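Local coordinates for putative peptidase M23 (PDB 2HSI), which binds a zinc ion and is probably a metalloendopeptidase of the M23 type, though its function is unproven, at residues A135-A140 with G205-N210; Y141-P146 with K200-G205; S150-D155 with Q220-M225; W262-S265 with R270-P273. One frame throughout, in Å; residues are numbered along the deposited sequence.

Contact 1 of 4, residues A135-A140 with G205-N210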
# COMPACT_ATOMS: atom_id res chain seq x y z
N ALA A 135 -15.05 -4.32 -7.98
CA ALA A 135 -14.98 -5.54 -7.17
C ALA A 135 -13.62 -6.24 -7.23
O ALA A 135 -13.14 -6.76 -6.22
CB ALA A 135 -16.09 -6.50 -7.57
N GLU A 136 -13.01 -6.26 -8.42
CA GLU A 136 -11.69 -6.87 -8.61
C GLU A 136 -10.62 -6.13 -7.82
O GLU A 136 -9.76 -6.74 -7.17
CB GLU A 136 -11.29 -6.86 -10.09
CG GLU A 136 -12.00 -7.88 -10.94
CD GLU A 136 -11.69 -7.72 -12.42
OE1 GLU A 136 -10.62 -7.15 -12.77
OE2 GLU A 136 -12.51 -8.16 -13.24
N GLN A 137 -10.67 -4.80 -7.91
CA GLN A 137 -9.70 -3.96 -7.23
C GLN A 137 -9.86 -3.99 -5.71
O GLN A 137 -8.87 -4.01 -4.97
CB GLN A 137 -9.76 -2.53 -7.76
CG GLN A 137 -9.15 -2.41 -9.15
CD GLN A 137 -9.37 -1.05 -9.77
OE1 GLN A 137 -8.48 -0.21 -9.78
NE2 GLN A 137 -10.57 -0.83 -10.32
N THR A 138 -11.12 -4.02 -5.25
CA THR A 138 -11.44 -4.14 -3.82
C THR A 138 -10.89 -5.46 -3.24
O THR A 138 -10.22 -5.46 -2.19
CB THR A 138 -12.97 -3.99 -3.59
OG1 THR A 138 -13.39 -2.68 -4.01
CG2 THR A 138 -13.33 -4.18 -2.13
N ALA A 139 -11.13 -6.56 -3.95
CA ALA A 139 -10.59 -7.87 -3.58
C ALA A 139 -9.07 -7.89 -3.52
O ALA A 139 -8.49 -8.48 -2.60
CB ALA A 139 -11.10 -8.95 -4.51
N ALA A 140 -8.41 -7.25 -4.49
CA ALA A 140 -6.94 -7.22 -4.54
C ALA A 140 -6.31 -6.53 -3.33
O ALA A 140 -5.35 -7.05 -2.74
CB ALA A 140 -6.46 -6.58 -5.81
N GLY A 205 -5.38 -5.05 -14.91
CA GLY A 205 -6.65 -4.73 -15.55
C GLY A 205 -6.50 -3.59 -16.54
O GLY A 205 -5.49 -2.90 -16.57
N ASP A 206 -7.53 -3.44 -17.36
CA ASP A 206 -7.66 -2.27 -18.22
C ASP A 206 -9.05 -1.75 -17.92
O ASP A 206 -10.05 -2.20 -18.48
CB ASP A 206 -7.49 -2.61 -19.70
CG ASP A 206 -7.11 -1.39 -20.54
OD1 ASP A 206 -7.51 -0.25 -20.21
OD2 ASP A 206 -6.41 -1.56 -21.56
N TYR A 207 -9.09 -0.79 -17.00
CA TYR A 207 -10.33 -0.37 -16.38
C TYR A 207 -10.87 0.92 -16.94
O TYR A 207 -10.11 1.73 -17.47
CB TYR A 207 -10.13 -0.24 -14.87
CG TYR A 207 -9.68 -1.53 -14.19
CD1 TYR A 207 -10.26 -2.76 -14.53
CD2 TYR A 207 -8.71 -1.51 -13.20
CE1 TYR A 207 -9.87 -3.93 -13.90
CE2 TYR A 207 -8.30 -2.68 -12.58
CZ TYR A 207 -8.89 -3.88 -12.93
OH TYR A 207 -8.49 -5.04 -12.30
N PHE A 208 -12.18 1.11 -16.81
CA PHE A 208 -12.86 2.30 -17.32
C PHE A 208 -12.28 3.61 -16.78
O PHE A 208 -11.99 4.52 -17.55
CB PHE A 208 -14.37 2.22 -17.04
CG PHE A 208 -15.15 3.36 -17.64
CD1 PHE A 208 -15.62 3.28 -18.95
CD2 PHE A 208 -15.39 4.53 -16.91
CE1 PHE A 208 -16.33 4.34 -19.52
CE2 PHE A 208 -16.10 5.59 -17.47
CZ PHE A 208 -16.57 5.49 -18.77
N PHE A 209 -12.12 3.70 -15.46
CA PHE A 209 -11.60 4.91 -14.82
C PHE A 209 -10.07 4.92 -14.71
O PHE A 209 -9.41 5.89 -15.11
CB PHE A 209 -12.22 5.11 -13.43
CG PHE A 209 -13.71 5.37 -13.46
CD1 PHE A 209 -14.20 6.58 -13.93
CD2 PHE A 209 -14.61 4.40 -13.03
CE1 PHE A 209 -15.58 6.83 -13.97
CE2 PHE A 209 -15.99 4.64 -13.06
CZ PHE A 209 -16.47 5.85 -13.54
N ASN A 210 -9.52 3.83 -14.19
CA ASN A 210 -8.10 3.74 -13.86
C ASN A 210 -7.18 3.37 -15.03
O ASN A 210 -5.97 3.46 -14.89
CB ASN A 210 -7.88 2.76 -12.69
CG ASN A 210 -8.35 3.33 -11.36
OD1 ASN A 210 -8.52 4.55 -11.21
ND2 ASN A 210 -8.55 2.45 -10.37
O HOH W 1 -11.22 1.80 -12.37
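Gln137 lays its side chain over one face of the Tyr207 ring, the two running past each other in opposite directions with amide and ring planes 27° apart. The flat end of the glutamine therefore lies over the aromatic ring at a moderate tilt: CD of Gln137 comes within 3.4 Å of CE2 of Tyr207, and NE2 of Gln137 lies 3.5 Å from CD2 of Tyr207. CG of Gln137 stands anti to its own carbonyl carbon (chi1 -74°), and the extended chain beyond it carries the amide across the ring to Asn210. There ND2 of Asn210 donates to OE1 of Gln137 at 2.7 Å, on a lone pair in the carbonyl plane, although the two amide planes are almost perpendicular. A water accepts from the backbone N of Asn210 at 3.2 Å and, weakly, from NE2 of Gln137, whose firmer hold is the carbonyl O of Glu133 one helical turn back. The contact thus packs helix 127-141 against the end of strand 199-207, part of the M23 peptidase sheet, and the turn leaving it; the side chain of Asn210 is about 8 Å from the bound zinc ion. At the ring edge Glu136 takes over. OE1 of Glu136 accepts a hydrogen bond from OH of Tyr207 at 3.0 Å, met nearly head-on along the C-O bond, with carboxylate and ring planes 63° apart. Glu136 OE2 forms a salt bridge with Arg132, so the carboxylate is held from two directions. On the strand side, CA of Gly205 sits against a face of the same ring, offset toward its rim.

Contact 2 of 4, residues Y141-P146 with K200-G205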
# COMPACT_ATOMS: atom_id res chain seq x y z
N TYR A 141 -6.84 -5.38 -2.93
CA TYR A 141 -6.36 -4.70 -1.73
C TYR A 141 -6.54 -5.51 -0.44
O TYR A 141 -5.79 -5.31 0.53
CB TYR A 141 -7.03 -3.35 -1.58
CG TYR A 141 -6.57 -2.27 -2.53
CD1 TYR A 141 -5.21 -1.95 -2.67
CD2 TYR A 141 -7.50 -1.53 -3.25
CE1 TYR A 141 -4.80 -0.92 -3.53
CE2 TYR A 141 -7.11 -0.52 -4.09
CZ TYR A 141 -5.77 -0.21 -4.24
OH TYR A 141 -5.43 0.80 -5.10
N ARG A 142 -7.51 -6.42 -0.43
CA ARG A 142 -7.82 -7.26 0.73
C ARG A 142 -7.03 -8.56 0.76
O ARG A 142 -7.15 -9.33 1.71
CB ARG A 142 -9.32 -7.55 0.81
CG ARG A 142 -10.10 -6.33 1.25
CD ARG A 142 -11.58 -6.46 0.97
NE ARG A 142 -12.24 -5.20 1.30
CZ ARG A 142 -13.55 -4.98 1.19
NH1 ARG A 142 -14.37 -5.93 0.74
NH2 ARG A 142 -14.04 -3.79 1.51
N ARG A 143 -6.22 -8.81 -0.27
CA ARG A 143 -5.31 -9.97 -0.24
C ARG A 143 -4.31 -9.87 0.92
O ARG A 143 -3.70 -8.81 1.15
CB ARG A 143 -4.57 -10.11 -1.57
CG ARG A 143 -3.88 -11.46 -1.72
CD ARG A 143 -2.65 -11.31 -2.57
NE ARG A 143 -1.93 -12.56 -2.81
CZ ARG A 143 -2.22 -13.43 -3.78
NH1 ARG A 143 -3.25 -13.22 -4.60
NH2 ARG A 143 -1.48 -14.52 -3.93
N PHE A 144 -4.18 -10.95 1.68
CA PHE A 144 -3.24 -10.99 2.80
C PHE A 144 -2.37 -12.25 2.69
O PHE A 144 -2.66 -13.28 3.29
CB PHE A 144 -3.98 -10.93 4.15
CG PHE A 144 -3.07 -10.65 5.33
CD1 PHE A 144 -2.70 -9.34 5.65
CD2 PHE A 144 -2.58 -11.69 6.11
CE1 PHE A 144 -1.85 -9.09 6.75
CE2 PHE A 144 -1.73 -11.45 7.19
CZ PHE A 144 -1.37 -10.15 7.51
N SER A 145 -1.29 -12.15 1.92
CA SER A 145 -0.38 -13.28 1.73
C SER A 145 0.61 -13.33 2.90
O SER A 145 0.83 -12.31 3.55
CB SER A 145 0.33 -13.13 0.37
OG SER A 145 1.15 -11.97 0.36
N PRO A 146 1.19 -14.52 3.20
CA PRO A 146 2.01 -14.67 4.44
C PRO A 146 3.41 -14.05 4.50
O PRO A 146 3.97 -13.91 5.60
CB PRO A 146 2.11 -16.19 4.60
CG PRO A 146 1.98 -16.73 3.23
CD PRO A 146 1.06 -15.80 2.48
N LYS A 200 4.62 -9.84 -5.71
CA LYS A 200 3.96 -10.64 -6.73
C LYS A 200 2.85 -9.79 -7.37
O LYS A 200 2.09 -9.11 -6.67
CB LYS A 200 3.39 -11.92 -6.11
CG LYS A 200 2.73 -12.87 -7.10
CD LYS A 200 2.12 -14.09 -6.40
CE LYS A 200 3.20 -14.99 -5.83
NZ LYS A 200 2.71 -16.38 -5.63
N VAL A 201 2.78 -9.82 -8.71
CA VAL A 201 1.69 -9.17 -9.45
C VAL A 201 0.40 -9.95 -9.20
O VAL A 201 0.28 -11.10 -9.61
CB VAL A 201 2.01 -9.08 -10.96
CG1 VAL A 201 0.89 -8.33 -11.70
CG2 VAL A 201 3.36 -8.38 -11.19
N ILE A 202 -0.53 -9.35 -8.46
CA ILE A 202 -1.77 -10.02 -8.08
C ILE A 202 -2.99 -9.52 -8.85
O ILE A 202 -4.09 -10.10 -8.74
CB ILE A 202 -2.03 -9.95 -6.55
CG1 ILE A 202 -2.08 -8.49 -6.07
CG2 ILE A 202 -0.98 -10.78 -5.81
CD1 ILE A 202 -2.78 -8.28 -4.71
N LEU A 203 -2.81 -8.47 -9.64
CA LEU A 203 -3.90 -7.94 -10.48
C LEU A 203 -3.41 -7.08 -11.64
O LEU A 203 -2.54 -6.23 -11.47
CB LEU A 203 -4.94 -7.17 -9.64
CG LEU A 203 -6.24 -6.71 -10.33
CD1 LEU A 203 -6.96 -7.85 -11.01
CD2 LEU A 203 -7.19 -6.02 -9.36
N ILE A 204 -3.96 -7.34 -12.82
CA ILE A 204 -3.71 -6.55 -14.02
C ILE A 204 -5.09 -6.30 -14.63
O ILE A 204 -5.88 -7.22 -14.78
CB ILE A 204 -2.79 -7.29 -15.03
CG1 ILE A 204 -1.35 -7.32 -14.51
CG2 ILE A 204 -2.81 -6.61 -16.42
CD1 ILE A 204 -0.41 -8.20 -15.34
N GLY A 205 -5.38 -5.05 -14.91
CA GLY A 205 -6.65 -4.73 -15.55
C GLY A 205 -6.50 -3.59 -16.54
O GLY A 205 -5.49 -2.90 -16.57
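The loop that leaves helix 127-141 begins by passing along strand 199-207 of the large antiparallel sheet in the M23 peptidase domain, and Arg143 and Ile202 make most of the contact between them. It is a surface contact without hydrogen bonds, in which a charged side chain covers an aliphatic one. CG2 of Ile202 sits under one face of the Arg143 guanidinium, toward its rim rather than its middle, with 3.5 Å between this methyl and NH1 of Arg143. The other end of the isoleucine meets the aliphatic part of the arginine: CD1 of Ile202 is 3.7 Å from CD of Arg143. Both ends of the branched side chain are used because CG1 of Ile202 stands between its backbone N and carbonyl carbon (chi1 57°), while CG2 lies beside the N. The arginine chain bends at chi2 (-149°) and crosses the isoleucine at a slant, leaving its guanidinium flat against the methyl. Lys200 contributes only at the margin, its CD 4.4 Å from NH2 of Arg143. The two positive ends, NH2 of Arg143 and NZ of Lys200, are 4.9 Å apart, a proximity that probably costs some energy. Asp217, on the neighbouring strand 213-219, offers Arg143 a long, weak ion pair that may offset part of that cost, and it also accepts a hydrogen bond from Ser145. Further along strand 199-207, Leu203 packs on Ala140 of the helix, while Ile202 also touches Phe215, so the loop continues the cover that helix 127-141 gives to strands 199-207 and 213-219.

Contact 3 of 4, residues S150-D155 with Q220-M225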
# COMPACT_ATOMS: atom_id res chain seq x y z
N SER A 150 10.17 -7.18 1.44
CA SER A 150 11.62 -7.09 1.22
C SER A 150 12.21 -5.84 1.86
O SER A 150 13.31 -5.87 2.41
CB SER A 150 11.94 -7.13 -0.29
OG SER A 150 11.69 -5.88 -0.93
N ASN A 151 11.46 -4.74 1.79
CA ASN A 151 11.84 -3.47 2.40
C ASN A 151 10.60 -2.67 2.75
O ASN A 151 9.62 -2.68 1.98
CB ASN A 151 12.76 -2.65 1.48
CG ASN A 151 12.26 -2.60 0.04
OD1 ASN A 151 12.13 -3.63 -0.62
ND2 ASN A 151 12.02 -1.40 -0.46
N LEU A 152 10.63 -2.00 3.90
CA LEU A 152 9.49 -1.19 4.31
C LEU A 152 9.67 0.25 3.88
O LEU A 152 8.69 0.93 3.59
CB LEU A 152 9.25 -1.27 5.82
CG LEU A 152 8.93 -2.63 6.46
CD1 LEU A 152 8.72 -2.42 7.96
CD2 LEU A 152 7.72 -3.29 5.83
N MET A 153 10.92 0.70 3.83
CA MET A 153 11.23 1.96 3.17
C MET A 153 11.27 1.69 1.68
O MET A 153 12.08 0.88 1.21
CB MET A 153 12.55 2.57 3.65
CG MET A 153 12.81 3.96 3.07
SD MET A 153 14.31 4.80 3.64
CE MET A 153 14.04 6.45 2.97
N LEU A 154 10.40 2.37 0.95
CA LEU A 154 10.18 2.09 -0.47
C LEU A 154 10.97 3.03 -1.37
O LEU A 154 11.21 4.18 -1.01
CB LEU A 154 8.69 2.21 -0.79
CG LEU A 154 7.73 1.29 -0.04
CD1 LEU A 154 6.28 1.52 -0.48
CD2 LEU A 154 8.12 -0.16 -0.23
N ASP A 155 11.37 2.52 -2.53
CA ASP A 155 11.95 3.36 -3.55
C ASP A 155 10.84 4.11 -4.25
O ASP A 155 9.72 3.60 -4.36
CB ASP A 155 12.69 2.54 -4.60
CG ASP A 155 13.91 1.83 -4.05
OD1 ASP A 155 14.44 2.24 -3.00
OD2 ASP A 155 14.33 0.86 -4.70
N GLN A 220 1.61 -9.57 3.18
CA GLN A 220 0.83 -9.23 4.39
C GLN A 220 0.05 -7.92 4.25
O GLN A 220 0.10 -7.05 5.13
CB GLN A 220 1.70 -9.25 5.66
CG GLN A 220 2.24 -10.63 6.03
CD GLN A 220 2.80 -10.71 7.44
OE1 GLN A 220 2.36 -10.00 8.34
NE2 GLN A 220 3.75 -11.60 7.63
N GLY A 221 -0.65 -7.80 3.14
CA GLY A 221 -1.52 -6.67 2.86
C GLY A 221 -0.84 -5.39 2.41
O GLY A 221 -1.53 -4.41 2.10
N PHE A 222 0.49 -5.39 2.39
CA PHE A 222 1.29 -4.24 1.98
C PHE A 222 1.34 -4.28 0.46
O PHE A 222 2.01 -5.12 -0.11
CB PHE A 222 2.70 -4.35 2.57
CG PHE A 222 3.58 -3.14 2.37
CD1 PHE A 222 3.05 -1.86 2.28
CD2 PHE A 222 4.97 -3.30 2.35
CE1 PHE A 222 3.89 -0.75 2.14
CE2 PHE A 222 5.82 -2.20 2.21
CZ PHE A 222 5.28 -0.93 2.10
N ILE A 223 0.62 -3.37 -0.17
CA ILE A 223 0.33 -3.47 -1.62
C ILE A 223 0.56 -2.13 -2.34
O ILE A 223 0.09 -1.08 -1.87
CB ILE A 223 -1.12 -4.00 -1.85
CG1 ILE A 223 -1.24 -5.49 -1.44
CG2 ILE A 223 -1.61 -3.79 -3.32
CD1 ILE A 223 -2.64 -5.99 -1.21
N SER A 224 1.29 -2.16 -3.46
CA SER A 224 1.36 -1.01 -4.37
C SER A 224 0.42 -1.20 -5.55
O SER A 224 0.30 -2.30 -6.09
CB SER A 224 2.78 -0.78 -4.89
OG SER A 224 3.63 -0.26 -3.88
N MET A 225 -0.25 -0.12 -5.93
CA MET A 225 -1.08 -0.12 -7.13
C MET A 225 -0.59 1.02 -8.03
O MET A 225 -0.23 2.10 -7.53
CB MET A 225 -2.56 0.03 -6.77
CG MET A 225 -3.54 0.12 -7.97
SD MET A 225 -3.63 1.77 -8.71
CE MET A 225 -5.41 1.94 -8.88
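Leu154 drives its branched end against the far corner of the Phe222 ring, the two side chains approaching from opposite directions. Its CD1 lies 3.7 Å from CZ of Phe222, and CD2 of Leu154 is 3.8 Å from the same carbon, so both methyls close on one ring atom. The phenylalanine projects from its strand with CG anti to the backbone N (chi1 -173°), which carries the ring across to the loop. Leu152 adds a looser apolar contact, its CD2 4.2 Å from CE2 of Phe222. Just ahead of Leu152 the loop backbone also takes part: the carbonyl O of Asn151 lies in the ring plane, 3.8 Å from CE2 of Phe222, and this buried oxygen has no hydrogen-bonding partner in the model. The turn is braced from within by ND2 of Asn151, which donates to O of Met153 at 2.8 Å with an N-H...O angle of 171°. Asn151 ND2 also bonds to the carbonyl of Pro196. Beyond the loop, Phe222 meets the rings of His218 and Phe276 and packs on Val264 of the adjacent strand 260-266, while Leu152 rests on Ile27 and Leu31 of helix 26-31, placing the contact between that helix and the large sheet.

Contact 4 of 4, residues W262-S265 with R270-P273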
# COMPACT_ATOMS: atom_id res chain seq x y z
N TRP A 262 0.33 6.43 -8.03
CA TRP A 262 0.79 5.35 -7.15
C TRP A 262 -0.03 5.31 -5.87
O TRP A 262 -0.07 6.30 -5.12
CB TRP A 262 2.28 5.55 -6.85
CG TRP A 262 2.92 4.56 -5.87
CD1 TRP A 262 2.60 3.24 -5.69
CD2 TRP A 262 4.02 4.82 -4.99
NE1 TRP A 262 3.43 2.68 -4.75
CE2 TRP A 262 4.31 3.63 -4.31
CE3 TRP A 262 4.79 5.96 -4.72
CZ2 TRP A 262 5.33 3.53 -3.35
CZ3 TRP A 262 5.81 5.87 -3.76
CH2 TRP A 262 6.06 4.66 -3.09
N ASN A 263 -0.71 4.18 -5.63
CA ASN A 263 -1.38 3.91 -4.35
C ASN A 263 -0.55 2.98 -3.50
O ASN A 263 0.05 2.06 -4.04
CB ASN A 263 -2.74 3.24 -4.57
CG ASN A 263 -3.77 4.18 -5.16
OD1 ASN A 263 -3.80 5.37 -4.84
ND2 ASN A 263 -4.64 3.66 -6.02
N VAL A 264 -0.53 3.22 -2.19
CA VAL A 264 0.02 2.26 -1.23
C VAL A 264 -1.08 1.89 -0.24
O VAL A 264 -1.74 2.77 0.31
CB VAL A 264 1.25 2.80 -0.46
CG1 VAL A 264 1.65 1.85 0.69
CG2 VAL A 264 2.43 2.98 -1.40
N SER A 265 -1.28 0.59 -0.05
CA SER A 265 -2.29 0.10 0.86
C SER A 265 -1.64 -0.76 1.95
O SER A 265 -0.65 -1.46 1.72
CB SER A 265 -3.34 -0.69 0.09
OG SER A 265 -4.47 -1.05 0.89
N ARG A 270 -5.85 2.74 2.14
CA ARG A 270 -4.95 3.57 1.33
C ARG A 270 -4.30 4.64 2.19
O ARG A 270 -4.97 5.41 2.89
CB ARG A 270 -5.65 4.22 0.12
CG ARG A 270 -5.56 3.42 -1.18
CD ARG A 270 -6.79 2.55 -1.37
NE ARG A 270 -6.64 1.28 -0.69
CZ ARG A 270 -7.63 0.54 -0.21
NH1 ARG A 270 -8.90 0.91 -0.30
NH2 ARG A 270 -7.34 -0.59 0.38
N VAL A 271 -2.97 4.66 2.14
CA VAL A 271 -2.18 5.56 2.95
C VAL A 271 -1.23 6.36 2.07
O VAL A 271 -1.07 6.07 0.89
CB VAL A 271 -1.43 4.82 4.10
CG1 VAL A 271 -2.42 4.14 5.04
CG2 VAL A 271 -0.39 3.83 3.54
N ASP A 272 -0.65 7.40 2.66
CA ASP A 272 0.22 8.34 1.97
C ASP A 272 1.55 7.69 1.58
O ASP A 272 2.38 7.39 2.44
CB ASP A 272 0.47 9.56 2.88
CG ASP A 272 1.23 10.68 2.19
OD1 ASP A 272 1.59 10.57 1.00
OD2 ASP A 272 1.46 11.70 2.87
N PRO A 273 1.76 7.49 0.26
CA PRO A 273 3.00 6.87 -0.20
C PRO A 273 4.25 7.67 0.15
O PRO A 273 5.33 7.08 0.22
CB PRO A 273 2.79 6.79 -1.72
CG PRO A 273 1.31 6.78 -1.88
CD PRO A 273 0.88 7.80 -0.87
O HOH W 2 -2.28 5.31 -1.36
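Val271 and Val264 are joined by a backbone hydrogen bond in the hairpin of strands 260-266 and 269-271, N of Val271 donating to O of Val264 at 2.9 Å in a nearly straight bond. Where the strands diverge toward Asp272, a water takes over, accepting from N of Val264 at 2.8 Å and probably donating to O of Val271 at 2.7 Å. In the adjoining non-hydrogen-bonded pair, NH2 of Arg270 donates to OG of Ser265 at 3.0 Å, with the hydroxyl close to the guanidinium plane. The arginine chain folds back at chi2 (95°) and chi3 (-86°) to turn the edge of the guanidinium toward the serine hydroxyl, and NH2 also makes a salt bridge to Asp268 in the hairpin turn. A weaker CA-H...O contact runs from CA of Arg270 to O of Val264.

The remaining contacts are apolar. Pro273 CB stands over the six-membered ring of Trp262 in a CH-pi contact, 3.8 Å from its centroid and 17° off the ring normal. CG2 of Val264 lies 3.8 Å from the same CB of Pro273, and the other methyl, CG1 of Val264, meets CG2 of Val271 at 4.0 Å.

Asn263 bonds through OD1 to the zinc ligand His261, a second-shell link consistent with positioning that imidazole, while Trp262 NE1 is held by Ser224. Trp262 stacks on Phe226 of strand 222-229, Arg270 makes a cation-pi contact with Tyr141 at the end of helix 127-141, and helix 273-277, N-capped by Asp272, packs Phe276 on both Val264 and Val271.

Overall arrangement
All four contacts reach the same large antiparallel sheet, but from different depths. Contact 4 is buried and is the one formed within the sheet, combining backbone pairing with aromatic and aliphatic packing; contact 3, partly buried, is almost wholly apolar across its segments. The two are tied directly, since strands 222-229 and 260-266 are neighbours and Ile223 and Met225 probably bond to Ser265 and Asn263. Contacts 1 and 2 both use strand 199-207, which is covered by the helix and by the loop that follows it. Contact 1 combines polar side chains with an aromatic ring, and its Asn210 lies toward the zinc site, whereas contact 2, on the surface, rests on arginine-isoleucine packing. Tyr141 joins contact 2 to contacts 3 and 4.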